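Local coordinates for pathogenicity island protein (Staphylococcus aureus subsp. aureus, PDB 3HL6), which is of unknown function but is encoded as ORF9 on a putatively mobile pathogenicity island, SaPI3, of this bacterium, at residues E11-T16 with N39-M44. Residues are numbered along the deposited sequence; the frame is centred on the assembly and turned at random.
Sequences ETRAGT and NDPFDM
Arg-13, in the first turn of helix 13-30, bridges to the hairpin loop joining strands 33-37 and 44-49, where its long side chain meets Asp-40, Pro-41 and Phe-42. The charged pairing is loose: Arg-13 NH2 lies 3.7 Å from Asp-40 OD1, a long salt bridge in which the oxygen sits well out of the guanidinium plane and no N-H points at it. A water closes the gap, accepting from Arg-13 NH2 (2.7 Å) and donating to Asp-40 OD1 (2.8 Å), while Arg-13 NH2 also bonds to Ala-163 O at the end of helix 152-163.

Van der Waals contacts of the guanidinium complete the grip. Arg-13 bends at chi3 (-87°), and Pro-41 CD lies 3.4 Å above its guanidinium plane, offset toward the rim, a flat surface suited to a proline ring. Arg-13 NH2 also approaches the edge of the Phe-42 ring, 3.7 Å from Phe-42 CD2.

Asp-40 shapes the loop itself. With CG anti to the backbone N (chi1 -174°), its carboxylate reaches forward along the chain; OD1 accepts from Phe-42 N, forming an Asx turn, and OD2 accepts from Met-44 N and is hydrogen-bonded to Tyr-46 OH. Both backbone N-H groups come from above the carboxylate plane. Proline suits the second position of the type I turn 40-43. At the start of helix 13-30, Thr-12 is the N-cap, its OG1 accepting from Gly-15 N (2.9 Å).

Asp-40 thus divides its bonds between its own loop's backbone, Tyr-46 and the water; its direct attraction to Arg-13 is probably weaker and charge-only.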
loop_
_atom_site.group_PDB
_atom_site.type_symbol
_atom_site.label_atom_id
_atom_site.label_comp_id
_atom_site.label_asym_id
_atom_site.label_seq_id
_atom_site.Cartn_x
_atom_site.Cartn_y
_atom_site.Cartn_z
ATOM N N GLU B 11 10.327 -0.404 -0.978
ATOM C CA GLU B 11 10.814 0.748 -1.668
ATOM C C GLU B 11 10.297 2.052 -1.059
ATOM O O GLU B 11 10.942 3.096 -1.185
ATOM C CB GLU B 11 10.425 0.627 -3.130
ATOM C CG GLU B 11 10.733 1.842 -3.937
ATOM C CD GLU B 11 10.523 1.613 -5.437
ATOM O OE1 GLU B 11 10.297 0.440 -5.857
ATOM O OE2 GLU B 11 10.599 2.627 -6.185
ATOM N N THR B 12 9.130 2.018 -0.400
ATOM C CA THR B 12 8.633 3.233 0.276
ATOM C C THR B 12 8.570 3.056 1.781
ATOM O O THR B 12 8.250 1.975 2.275
ATOM C CB THR B 12 7.211 3.691 -0.215
ATOM O OG1 THR B 12 6.209 2.783 0.274
ATOM C CG2 THR B 12 7.145 3.789 -1.724
ATOM N N ARG B 13 8.843 4.134 2.500
ATOM C CA ARG B 13 8.592 4.173 3.931
ATOM C C ARG B 13 7.118 3.957 4.243
ATOM O O ARG B 13 6.786 3.337 5.263
ATOM C CB ARG B 13 9.027 5.506 4.518
ATOM C CG ARG B 13 10.496 5.595 4.971
ATOM C CD ARG B 13 10.816 7.078 5.176
ATOM N NE ARG B 13 11.232 7.623 3.892
ATOM C CZ ARG B 13 10.802 8.754 3.365
ATOM N NH1 ARG B 13 11.246 9.139 2.173
ATOM N NH2 ARG B 13 9.950 9.509 4.025
ATOM N N ALA B 14 6.240 4.486 3.380
ATOM C CA ALA B 14 4.790 4.352 3.579
ATOM C C ALA B 14 4.448 2.884 3.688
ATOM O O ALA B 14 3.756 2.496 4.610
ATOM C CB ALA B 14 3.980 5.048 2.459
ATOM N N GLY B 15 4.994 2.060 2.791
ATOM C CA GLY B 15 4.858 0.601 2.888
ATOM C C GLY B 15 5.364 -0.099 4.159
ATOM O O GLY B 15 4.679 -0.961 4.699
ATOM N N THR B 16 6.575 0.237 4.621
ATOM C CA THR B 16 7.141 -0.367 5.818
ATOM C C THR B 16 6.247 0.068 6.964
ATOM O O THR B 16 5.945 -0.701 7.855
ATOM C CB THR B 16 8.607 0.134 6.110
ATOM O OG1 THR B 16 9.498 -0.213 5.048
ATOM C CG2 THR B 16 9.144 -0.433 7.420
ATOM N N ASN B 39 17.603 5.725 8.480
ATOM C CA ASN B 39 17.930 6.670 7.409
ATOM C C ASN B 39 16.668 7.261 6.755
ATOM O O ASN B 39 16.543 7.353 5.533
ATOM C CB ASN B 39 18.879 6.024 6.385
ATOM C CG ASN B 39 20.321 6.587 6.451
ATOM O OD1 ASN B 39 20.638 7.473 7.247
ATOM N ND2 ASN B 39 21.189 6.064 5.596
ATOM N N ASP B 40 15.726 7.636 7.609
ATOM C CA ASP B 40 14.528 8.362 7.246
ATOM C C ASP B 40 14.946 9.768 6.913
ATOM O O ASP B 40 15.363 10.497 7.807
ATOM C CB ASP B 40 13.633 8.411 8.482
ATOM C CG ASP B 40 12.267 9.021 8.215
ATOM O OD1 ASP B 40 12.049 9.600 7.123
ATOM O OD2 ASP B 40 11.416 8.909 9.128
ATOM N N PRO B 41 14.793 10.192 5.654
ATOM C CA PRO B 41 15.330 11.509 5.392
ATOM C C PRO B 41 14.562 12.602 6.132
ATOM O O PRO B 41 14.977 13.746 6.102
ATOM C CB PRO B 41 15.171 11.667 3.879
ATOM C CG PRO B 41 14.079 10.764 3.488
ATOM C CD PRO B 41 14.117 9.610 4.477
ATOM N N PHE B 42 13.454 12.263 6.791
ATOM C CA PHE B 42 12.591 13.267 7.391
ATOM C C PHE B 42 12.670 13.093 8.872
ATOM O O PHE B 42 12.132 13.902 9.625
ATOM C CB PHE B 42 11.124 13.058 6.975
ATOM C CG PHE B 42 10.735 13.758 5.702
ATOM C CD1 PHE B 42 10.432 15.102 5.705
ATOM C CD2 PHE B 42 10.659 13.062 4.520
ATOM C CE1 PHE B 42 10.062 15.749 4.539
ATOM C CE2 PHE B 42 10.283 13.700 3.332
ATOM C CZ PHE B 42 9.989 15.046 3.347
ATOM N N ASP B 43 13.312 12.000 9.284
ATOM C CA ASP B 43 13.767 11.845 10.642
ATOM C C ASP B 43 12.613 11.838 11.637
ATOM O O ASP B 43 12.617 12.568 12.630
ATOM C CB ASP B 43 14.680 12.993 10.963
ATOM C CG ASP B 43 15.712 12.639 11.987
ATOM O OD1 ASP B 43 15.540 11.620 12.704
ATOM O OD2 ASP B 43 16.699 13.406 12.058
ATOM N N MET B 44 11.616 11.012 11.378
ATOM C CA MET B 44 10.398 11.096 12.155
ATOM C C MET B 44 10.509 10.166 13.336
ATOM O O MET B 44 11.167 9.125 13.255
ATOM C CB MET B 44 9.180 10.728 11.300
ATOM C CG MET B 44 8.827 11.767 10.251
ATOM S SD MET B 44 7.671 11.077 9.049
ATOM C CE MET B 44 7.425 12.433 7.906
HETATM O O HOH W 1 9.331 9.673 6.636
#